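Long-range contacts in carboxypeptidase A (Helicoverpa armigera, PDB 1JQG), which probably removes single residues from the C-terminal ends of peptides with the help of a zinc ion, and is seen here as its proenzyme: residues A[92-97]-A[388-393]; A[306-311]-A[393-398]; A[340-345]-A[406-411]. One frame throughout, in Å; residues are numbered along the deposited sequence.

Overall arrangement
Interactions 1 and 2 share Asp-393 and form one continuous patch, their centres about 13 Å apart. In it the loop between strand 377-383 and helix 402-421 meets the activation peptide's helix on one hand and residues 306-311, which continue the zinc-bearing strand, on the other. Leu-396, in segment 393-398, packs back on interaction 1, its CD1 lying 3.4 Å from Gln-94 O and 3.5 Å from Trp-391 CE3. Interaction 2 holds the zinc ligand His-306, and Phe-308 has its side chain about 5 Å from that of Glu-382, the predicted proton donor/acceptor. Interaction 3 stands apart on the surface, its centre about 14 Å from that of interaction 2 and about 23 Å from interaction 1's.

Interaction 1. Residues A[92-97]-A[388-393]; sequences KEQLEL and NSVWFD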
loop_
_atom_site.group_PDB
_atom_site.type_symbol
_atom_site.label_atom_id
_atom_site.label_comp_id
_atom_site.label_asym_id
_atom_site.label_seq_id
_atom_site.Cartn_x
_atom_site.Cartn_y
_atom_site.Cartn_z
ATOM N N LYS A 92 4.545 21.959 3.882
ATOM C CA LYS A 92 3.334 22.419 4.524
ATOM C C LYS A 92 2.364 22.996 3.507
ATOM O O LYS A 92 1.177 22.664 3.534
ATOM C CB LYS A 92 3.617 23.464 5.592
ATOM C CG LYS A 92 2.410 23.862 6.417
ATOM C CD LYS A 92 2.799 24.798 7.535
ATOM C CE LYS A 92 1.631 25.137 8.432
ATOM N NZ LYS A 92 2.216 25.709 9.686
ATOM N N GLU A 93 2.894 23.752 2.552
ATOM C CA GLU A 93 2.106 24.350 1.493
ATOM C C GLU A 93 1.427 23.325 0.607
ATOM O O GLU A 93 0.304 23.523 0.152
ATOM C CB GLU A 93 2.996 25.244 0.630
ATOM C CG GLU A 93 3.594 26.433 1.363
ATOM C CD GLU A 93 4.431 27.294 0.443
ATOM O OE1 GLU A 93 5.620 27.557 0.730
ATOM O OE2 GLU A 93 3.862 27.713 -0.599
ATOM N N GLN A 94 2.069 22.194 0.386
ATOM C CA GLN A 94 1.518 21.120 -0.417
ATOM C C GLN A 94 0.416 20.393 0.347
ATOM O O GLN A 94 -0.589 19.970 -0.220
ATOM C CB GLN A 94 2.605 20.133 -0.840
ATOM C CG GLN A 94 3.628 20.692 -1.795
ATOM C CD GLN A 94 4.534 19.658 -2.410
ATOM O OE1 GLN A 94 4.832 18.592 -1.860
ATOM N NE2 GLN A 94 4.992 20.025 -3.621
ATOM N N LEU A 95 0.576 20.304 1.660
ATOM C CA LEU A 95 -0.401 19.629 2.497
ATOM C C LEU A 95 -1.685 20.448 2.564
ATOM O O LEU A 95 -2.807 19.935 2.502
ATOM C CB LEU A 95 0.176 19.410 3.892
ATOM C CG LEU A 95 1.364 18.456 3.984
ATOM C CD1 LEU A 95 2.016 18.456 5.372
ATOM C CD2 LEU A 95 0.961 17.059 3.541
ATOM N N GLU A 96 -1.542 21.745 2.707
ATOM C CA GLU A 96 -2.628 22.691 2.806
ATOM C C GLU A 96 -3.437 22.770 1.514
ATOM O O GLU A 96 -4.670 22.812 1.533
ATOM C CB GLU A 96 -2.047 24.061 3.132
ATOM C CG GLU A 96 -1.581 24.163 4.583
ATOM C CD GLU A 96 -1.035 25.548 4.902
ATOM O OE1 GLU A 96 -0.720 26.250 3.912
ATOM O OE2 GLU A 96 -0.945 25.837 6.114
ATOM N N LEU A 97 -2.762 22.592 0.384
ATOM C CA LEU A 97 -3.446 22.552 -0.908
ATOM C C LEU A 97 -4.288 21.284 -1.049
ATOM O O LEU A 97 -5.398 21.345 -1.598
ATOM C CB LEU A 97 -2.413 22.654 -2.046
ATOM C CG LEU A 97 -3.020 22.516 -3.448
ATOM C CD1 LEU A 97 -3.870 23.735 -3.707
ATOM C CD2 LEU A 97 -1.955 22.267 -4.506
ATOM N N ASN A 388 0.705 17.030 -10.860
ATOM C CA ASN A 388 -0.132 18.144 -11.281
ATOM C C ASN A 388 0.669 19.439 -11.336
ATOM O O ASN A 388 1.895 19.365 -11.323
ATOM C CB ASN A 388 -1.332 18.300 -10.342
ATOM C CG ASN A 388 -0.942 18.771 -8.961
ATOM O OD1 ASN A 388 -0.235 18.129 -8.201
ATOM N ND2 ASN A 388 -1.395 19.959 -8.594
ATOM N N SER A 389 -0.024 20.569 -11.307
ATOM C CA SER A 389 0.595 21.880 -11.408
ATOM C C SER A 389 1.559 22.113 -10.255
ATOM O O SER A 389 2.632 22.677 -10.458
ATOM C CB SER A 389 -0.475 22.979 -11.453
ATOM O OG SER A 389 -1.317 22.902 -12.575
ATOM N N VAL A 390 1.139 21.762 -9.038
ATOM C CA VAL A 390 1.955 21.982 -7.851
ATOM C C VAL A 390 2.895 20.834 -7.507
ATOM O O VAL A 390 4.118 20.993 -7.616
ATOM C CB VAL A 390 1.058 22.330 -6.657
ATOM C CG1 VAL A 390 1.782 22.505 -5.342
ATOM C CG2 VAL A 390 0.292 23.588 -7.075
ATOM N N TRP A 391 2.372 19.703 -7.038
ATOM C CA TRP A 391 3.234 18.602 -6.645
ATOM C C TRP A 391 3.584 17.643 -7.781
ATOM O O TRP A 391 2.923 17.521 -8.813
ATOM C CB TRP A 391 2.648 17.915 -5.416
ATOM C CG TRP A 391 1.356 17.207 -5.626
ATOM C CD1 TRP A 391 1.088 16.109 -6.416
ATOM C CD2 TRP A 391 0.111 17.572 -4.990
ATOM N NE1 TRP A 391 -0.255 15.794 -6.294
ATOM C CE2 TRP A 391 -0.867 16.665 -5.431
ATOM C CE3 TRP A 391 -0.266 18.595 -4.124
ATOM C CZ2 TRP A 391 -2.177 16.740 -5.002
ATOM C CZ3 TRP A 391 -1.568 18.634 -3.685
ATOM C CH2 TRP A 391 -2.510 17.718 -4.107
ATOM N N PHE A 392 4.668 16.883 -7.574
ATOM C CA PHE A 392 5.092 15.851 -8.508
ATOM C C PHE A 392 4.782 14.468 -7.958
ATOM O O PHE A 392 3.662 13.973 -8.074
ATOM C CB PHE A 392 6.586 16.005 -8.802
ATOM C CG PHE A 392 6.979 17.429 -9.103
ATOM C CD1 PHE A 392 7.844 18.116 -8.270
ATOM C CD2 PHE A 392 6.469 18.082 -10.222
ATOM C CE1 PHE A 392 8.198 19.423 -8.543
ATOM C CE2 PHE A 392 6.821 19.391 -10.501
ATOM C CZ PHE A 392 7.686 20.059 -9.659
ATOM N N ASP A 393 5.805 13.786 -7.473
ATOM C CA ASP A 393 5.666 12.426 -6.970
ATOM C C ASP A 393 5.494 12.531 -5.455
ATOM O O ASP A 393 6.211 13.333 -4.852
ATOM C CB ASP A 393 6.857 11.539 -7.304
ATOM C CG ASP A 393 7.129 11.485 -8.799
ATOM O OD1 ASP A 393 6.419 10.772 -9.541
ATOM O OD2 ASP A 393 8.081 12.189 -9.234
#
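The helix 92-108, which leads out of the activation peptide, lays Gln-94 and Leu-97 against Val-390 and Trp-391 in the loop before helix 402-421 of the enzyme. The CA atoms of Gln-94 and Trp-391 are 6.9 Å apart, with their side chains meeting between them. Leu-97 extends from the helix with CG anti to the backbone N (chi1 176°), which directs CG toward the loop, and CD2 from there meets Val-390 tip to tip, 3.7 Å from CG2. The same CD2 lies 3.7 Å from Trp-391 CZ3, at the benzene end of the indole, and branched apolar residues suit a position where one methyl serves two neighbours. This is a prosegment-enzyme interface of the kind found in M14 procarboxypeptidases, and further along the same loop Asp-393 forms a salt bridge with Lys-62 of the activation peptide. Gln-94, extended beyond CG, brings NE2 to 3.6 Å from Trp-391 CB, its amide plane steeply turned (76°) from the indole. The backbone O of Gln-94 lies 3.8 Å from Trp-391 CZ3. Were Trp-391 replaced by an alanine, Leu-97 CD2 and the neighbouring Leu-396 would probably lose the indole they pack on, and a gap would open under the helix.

Interaction 2. Residues A[306-311]-A[393-398]; sequences HSFGSM and DGFLVD. With ZN (zinc ion), chain B.
Phe-308 and Gly-394 bring the two backbones nearest each other, with CA atoms 6.8 Å apart and no hydrogen bond directly between the segments. Residues 306-311 lead from the zinc-bearing strand of the mixed sheet of the M14 carboxypeptidase fold through a tight bend, where Ser-310 and Met-311 lie opposite the single residue Glu-382, forming a G1 beta bulge. In that bend a side chain at Gly-309 would collide with the carbonyl O of Phe-308, a clash that glycine avoids. At the start of the segment His-306 binds zinc through ND1 at 2.4 Å. His-181, Glu-184 and a water complete the site, while Asp-304 hydrogen-bonds NE2 and thereby helps to fix the ring's rotation.

The contact itself is carried by two phenylalanines. Phe-308 turns its CD2-CE2 edge to the face of Phe-395 in a T-shaped stack, the centroids 5.0 Å apart and the planes at 79°. A chi1 of 83° sets the Phe-308 ring between its own backbone N and carbonyl carbon, from where that edge is presented to Phe-395. The CA hydrogens of Gly-394 meet one face of the Phe-308 ring in a CH-pi contact, CA lying 4.2 Å from the centroid. On the same side of the ring as Gly-394, Asp-393 CB approaches obliquely, 3.7 Å from Phe-308 CE1. The carboxylate of Asp-393 is engaged by Lys-62 and Arg-387, and Phe-395 also meets Trp-52 of the activation peptide edge-to-face. A water bridges the segments, donating to Gly-394 O at 3.0 Å and reaching Ser-307 OG by a weak bond of 3.3 Å.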
loop_
_atom_site.group_PDB
_atom_site.type_symbol
_atom_site.label_atom_id
_atom_site.label_comp_id
_atom_site.label_asym_id
_atom_site.label_seq_id
_atom_site.Cartn_x
_atom_site.Cartn_y
_atom_site.Cartn_z
ATOM N N HIS A 306 -0.087 -0.951 -2.483
ATOM C CA HIS A 306 0.585 0.207 -1.953
ATOM C C HIS A 306 0.666 1.319 -3.016
ATOM O O HIS A 306 0.238 1.246 -4.138
ATOM C CB HIS A 306 2.042 -0.121 -1.540
ATOM C CG HIS A 306 2.118 -1.066 -0.389
ATOM N ND1 HIS A 306 2.369 -0.691 0.886
ATOM C CD2 HIS A 306 1.952 -2.408 -0.237
ATOM C CE1 HIS A 306 2.441 -1.611 1.776
ATOM N NE2 HIS A 306 2.152 -2.701 1.091
ATOM N N SER A 307 1.202 2.429 -2.534
ATOM C CA SER A 307 1.512 3.603 -3.225
ATOM C C SER A 307 2.804 4.296 -2.670
ATOM O O SER A 307 3.183 3.995 -1.537
ATOM C CB SER A 307 0.494 4.749 -3.292
ATOM O OG SER A 307 0.477 5.526 -2.102
ATOM N N PHE A 308 3.968 4.407 -3.292
ATOM C CA PHE A 308 3.965 5.068 -4.588
ATOM C C PHE A 308 5.032 4.545 -5.549
ATOM O O PHE A 308 6.116 4.145 -5.020
ATOM C CB PHE A 308 3.695 6.570 -4.657
ATOM C CG PHE A 308 4.930 7.366 -4.390
ATOM C CD1 PHE A 308 5.766 7.672 -5.453
ATOM C CD2 PHE A 308 5.300 7.802 -3.134
ATOM C CE1 PHE A 308 6.929 8.392 -5.281
ATOM C CE2 PHE A 308 6.460 8.517 -2.946
ATOM C CZ PHE A 308 7.279 8.825 -4.017
ATOM N N GLY A 309 5.021 4.329 -6.890
ATOM C CA GLY A 309 6.060 3.798 -7.726
ATOM C C GLY A 309 5.759 3.327 -9.150
ATOM O O GLY A 309 6.630 3.174 -10.025
ATOM N N SER A 310 4.525 2.891 -9.395
ATOM C CA SER A 310 4.101 2.370 -10.683
ATOM C C SER A 310 4.877 1.088 -10.997
ATOM O O SER A 310 5.513 0.882 -12.049
ATOM C CB SER A 310 4.236 3.368 -11.827
ATOM O OG SER A 310 3.468 4.534 -11.576
ATOM N N MET A 311 4.793 0.135 -10.092
ATOM C CA MET A 311 5.467 -1.132 -10.217
ATOM C C MET A 311 4.708 -2.271 -9.577
ATOM O O MET A 311 3.871 -2.066 -8.704
ATOM C CB MET A 311 6.880 -1.142 -9.596
ATOM C CG MET A 311 7.063 -0.269 -8.382
ATOM S SD MET A 311 8.729 0.111 -7.841
ATOM C CE MET A 311 9.180 1.597 -8.660
ATOM N N ASP A 393 5.805 13.786 -7.473
ATOM C CA ASP A 393 5.666 12.426 -6.970
ATOM C C ASP A 393 5.494 12.531 -5.455
ATOM O O ASP A 393 6.211 13.333 -4.852
ATOM C CB ASP A 393 6.857 11.539 -7.304
ATOM C CG ASP A 393 7.129 11.485 -8.799
ATOM O OD1 ASP A 393 6.419 10.772 -9.541
ATOM O OD2 ASP A 393 8.081 12.189 -9.234
ATOM N N GLY A 394 4.484 11.871 -4.908
ATOM C CA GLY A 394 4.328 11.817 -3.474
ATOM C C GLY A 394 3.097 11.003 -3.069
ATOM O O GLY A 394 2.740 10.025 -3.692
ATOM N N PHE A 395 2.536 11.341 -1.909
ATOM C CA PHE A 395 1.407 10.613 -1.383
ATOM C C PHE A 395 0.111 11.409 -1.459
ATOM O O PHE A 395 -0.943 10.868 -1.238
ATOM C CB PHE A 395 1.730 10.221 0.065
ATOM C CG PHE A 395 2.883 9.264 0.163
ATOM C CD1 PHE A 395 2.745 7.913 -0.139
ATOM C CD2 PHE A 395 4.115 9.755 0.607
ATOM C CE1 PHE A 395 3.832 7.084 -0.033
ATOM C CE2 PHE A 395 5.219 8.905 0.696
ATOM C CZ PHE A 395 5.075 7.568 0.364
ATOM N N LEU A 396 0.217 12.704 -1.759
ATOM C CA LEU A 396 -0.942 13.597 -1.865
ATOM C C LEU A 396 -1.824 13.245 -3.056
ATOM O O LEU A 396 -1.349 12.874 -4.109
ATOM C CB LEU A 396 -0.479 15.042 -1.990
ATOM C CG LEU A 396 0.492 15.530 -0.907
ATOM C CD1 LEU A 396 0.758 17.028 -1.160
ATOM C CD2 LEU A 396 -0.012 15.257 0.492
ATOM N N VAL A 397 -3.119 13.275 -2.858
ATOM C CA VAL A 397 -4.109 12.870 -3.826
ATOM C C VAL A 397 -4.827 14.070 -4.456
ATOM O O VAL A 397 -5.314 14.972 -3.813
ATOM C CB VAL A 397 -5.201 11.962 -3.198
ATOM C CG1 VAL A 397 -6.180 11.559 -4.318
ATOM C CG2 VAL A 397 -4.574 10.808 -2.435
ATOM N N ASP A 398 -4.885 14.109 -5.775
ATOM C CA ASP A 398 -5.654 15.035 -6.567
ATOM C C ASP A 398 -6.975 14.343 -6.905
ATOM O O ASP A 398 -6.973 13.276 -7.555
ATOM C CB ASP A 398 -4.892 15.364 -7.847
ATOM C CG ASP A 398 -5.481 16.540 -8.602
ATOM O OD1 ASP A 398 -6.728 16.684 -8.671
ATOM O OD2 ASP A 398 -4.706 17.342 -9.158
HETATM ZN ZN ZN B . 3.762 1.122 1.475
HETATM O O HOH W 1 0.509 8.042 -4.164
HETATM O O HOH W 2 5.975 0.907 0.459
#

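Interaction 3. Residues A[340-345]-A[406-411]; sequences DRVKWS and GFETWE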
loop_
_atom_site.group_PDB
_atom_site.type_symbol
_atom_site.label_atom_id
_atom_site.label_comp_id
_atom_site.label_asym_id
_atom_site.label_seq_id
_atom_site.Cartn_x
_atom_site.Cartn_y
_atom_site.Cartn_z
ATOM N N ASP A 340 -1.168 -0.253 -18.508
ATOM C CA ASP A 340 -0.512 0.696 -19.407
ATOM C C ASP A 340 -1.340 1.002 -20.652
ATOM O O ASP A 340 -1.283 2.121 -21.173
ATOM C CB ASP A 340 0.835 0.186 -19.898
ATOM C CG ASP A 340 1.843 0.006 -18.789
ATOM O OD1 ASP A 340 2.759 -0.758 -19.166
ATOM O OD2 ASP A 340 1.730 0.591 -17.686
ATOM N N ARG A 341 -2.225 0.069 -20.998
ATOM C CA ARG A 341 -3.097 0.276 -22.143
ATOM C C ARG A 341 -4.193 1.296 -21.860
ATOM O O ARG A 341 -4.769 1.791 -22.835
ATOM C CB ARG A 341 -3.607 -1.096 -22.622
ATOM C CG ARG A 341 -4.646 -1.091 -23.711
ATOM C CD ARG A 341 -4.743 -2.468 -24.363
ATOM N NE ARG A 341 -5.790 -2.479 -25.412
ATOM C CZ ARG A 341 -5.797 -3.429 -26.363
ATOM N NH1 ARG A 341 -4.834 -4.364 -26.376
ATOM N NH2 ARG A 341 -6.772 -3.411 -27.293
ATOM N N VAL A 342 -4.492 1.544 -20.588
ATOM C CA VAL A 342 -5.552 2.479 -20.237
ATOM C C VAL A 342 -5.064 3.655 -19.386
ATOM O O VAL A 342 -5.897 4.317 -18.721
ATOM C CB VAL A 342 -6.745 1.776 -19.527
ATOM C CG1 VAL A 342 -7.441 0.784 -20.438
ATOM C CG2 VAL A 342 -6.237 1.191 -18.223
ATOM N N LYS A 343 -3.744 3.778 -19.250
ATOM C CA LYS A 343 -3.142 4.765 -18.381
ATOM C C LYS A 343 -3.351 6.205 -18.872
ATOM O O LYS A 343 -3.846 6.460 -19.972
ATOM C CB LYS A 343 -1.642 4.510 -18.262
ATOM C CG LYS A 343 -0.848 4.858 -19.526
ATOM C CD LYS A 343 0.644 4.963 -19.197
ATOM C CE LYS A 343 1.420 5.550 -20.378
ATOM N NZ LYS A 343 2.881 5.653 -20.031
ATOM N N TRP A 344 -2.971 7.163 -18.034
ATOM C CA TRP A 344 -2.971 8.582 -18.365
ATOM C C TRP A 344 -1.676 8.853 -19.135
ATOM O O TRP A 344 -0.623 8.324 -18.735
ATOM C CB TRP A 344 -2.993 9.404 -17.094
ATOM C CG TRP A 344 -4.309 9.876 -16.570
ATOM C CD1 TRP A 344 -4.508 10.759 -15.541
ATOM C CD2 TRP A 344 -5.611 9.538 -17.053
ATOM N NE1 TRP A 344 -5.857 10.957 -15.349
ATOM C CE2 TRP A 344 -6.550 10.213 -16.265
ATOM C CE3 TRP A 344 -6.074 8.682 -18.056
ATOM C CZ2 TRP A 344 -7.928 10.085 -16.436
ATOM C CZ3 TRP A 344 -7.421 8.540 -18.233
ATOM C CH2 TRP A 344 -8.330 9.239 -17.419
ATOM N N SER A 345 -1.751 9.668 -20.178
ATOM C CA SER A 345 -0.605 10.025 -20.991
ATOM C C SER A 345 0.491 10.654 -20.144
ATOM O O SER A 345 1.671 10.439 -20.378
ATOM C CB SER A 345 -1.015 10.950 -22.137
ATOM O OG SER A 345 -1.317 12.276 -21.749
ATOM N N GLY A 406 -8.700 3.852 -9.539
ATOM C CA GLY A 406 -9.480 2.643 -9.378
ATOM C C GLY A 406 -9.650 1.847 -10.671
ATOM O O GLY A 406 -9.450 0.648 -10.689
ATOM N N PHE A 407 -10.062 2.562 -11.711
ATOM C CA PHE A 407 -10.382 1.916 -12.998
ATOM C C PHE A 407 -9.144 1.302 -13.624
ATOM O O PHE A 407 -9.119 0.158 -14.080
ATOM C CB PHE A 407 -11.010 2.943 -13.957
ATOM C CG PHE A 407 -11.103 2.524 -15.389
ATOM C CD1 PHE A 407 -12.188 1.751 -15.783
ATOM C CD2 PHE A 407 -10.143 2.869 -16.328
ATOM C CE1 PHE A 407 -12.302 1.315 -17.091
ATOM C CE2 PHE A 407 -10.275 2.445 -17.652
ATOM C CZ PHE A 407 -11.353 1.659 -18.035
ATOM N N GLU A 408 -8.070 2.110 -13.646
ATOM C CA GLU A 408 -6.759 1.651 -14.151
ATOM C C GLU A 408 -6.243 0.362 -13.517
ATOM O O GLU A 408 -5.905 -0.611 -14.170
ATOM C CB GLU A 408 -5.756 2.755 -13.798
ATOM C CG GLU A 408 -4.413 2.662 -14.469
ATOM C CD GLU A 408 -3.542 3.857 -14.091
ATOM O OE1 GLU A 408 -2.476 3.591 -13.531
ATOM O OE2 GLU A 408 -4.029 4.954 -14.425
ATOM N N THR A 409 -6.254 0.282 -12.175
ATOM C CA THR A 409 -5.790 -0.857 -11.424
ATOM C C THR A 409 -6.671 -2.074 -11.613
ATOM O O THR A 409 -6.193 -3.211 -11.665
ATOM C CB THR A 409 -5.700 -0.533 -9.911
ATOM O OG1 THR A 409 -5.016 0.715 -9.735
ATOM C CG2 THR A 409 -4.940 -1.599 -9.126
ATOM N N TRP A 410 -7.972 -1.843 -11.817
ATOM C CA TRP A 410 -8.920 -2.961 -11.907
ATOM C C TRP A 410 -8.655 -3.752 -13.194
ATOM O O TRP A 410 -8.887 -4.961 -13.291
ATOM C CB TRP A 410 -10.355 -2.466 -11.821
ATOM C CG TRP A 410 -11.405 -3.533 -11.977
ATOM C CD1 TRP A 410 -12.395 -3.620 -12.923
ATOM C CD2 TRP A 410 -11.565 -4.663 -11.109
ATOM N NE1 TRP A 410 -13.156 -4.751 -12.688
ATOM C CE2 TRP A 410 -12.670 -5.403 -11.577
ATOM C CE3 TRP A 410 -10.896 -5.134 -9.992
ATOM C CZ2 TRP A 410 -13.115 -6.574 -10.971
ATOM C CZ3 TRP A 410 -11.308 -6.292 -9.358
ATOM C CH2 TRP A 410 -12.405 -6.982 -9.861
ATOM N N GLU A 411 -8.179 -3.058 -14.221
ATOM C CA GLU A 411 -7.735 -3.678 -15.455
ATOM C C GLU A 411 -6.650 -4.716 -15.196
ATOM O O GLU A 411 -6.601 -5.747 -15.871
ATOM C CB GLU A 411 -7.259 -2.633 -16.478
ATOM C CG GLU A 411 -8.285 -1.603 -16.879
ATOM C CD GLU A 411 -9.527 -2.305 -17.451
ATOM O OE1 GLU A 411 -9.239 -2.990 -18.459
ATOM O OE2 GLU A 411 -10.691 -2.203 -16.957
#
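Val-342, the third residue of a type I beta turn from Asp-340 to Lys-343, points its side chain at helix 402-421, where Phe-407, Glu-408 and Glu-411 receive it. Its CB starts the contact, 4.1 Å from Phe-407 CE2. From CB the two methyls part. CG1 lies anti to the carbonyl carbon (chi1 -64°) and stays on the phenylalanine side, 4.3 Å from the same CE2. This torsion puts CG2 between the backbone N and the carbonyl carbon, from where it reaches furthest into the contact: it comes to 3.7 Å from Glu-411 CG and 4.1 Å from Glu-408 CA, and so sits over the helix surface between residues one turn apart. A valine suits the place because its compact fork packs CB and CG1 against the phenylalanine ring and CG2 between Glu-408 and Glu-411. The glutamates offer it only their aliphatic parts. Glu-411 bends at chi2, its chain crossing the valine at about a right angle.

Glu-408 instead runs extended past the valine and ends beneath the turn, with OE2 4.1 Å from Lys-343 CA. That oxygen is hydrogen-bonded to NE2 of Gln-404, which also bonds Val-342 O, so one amide nitrogen ties the helix to the turn. Lys-343 leads its charged end away from the helix, to a salt bridge with Asp-349 and a hydrogen bond to Asn-347 O. Helix 402-421 therefore lies with this turn, which follows helix 325-340, along one flank, while Trp-410 packs on helix 187-200 and Thr-409 touches Tyr-381 and Leu-383 of strand 377-383.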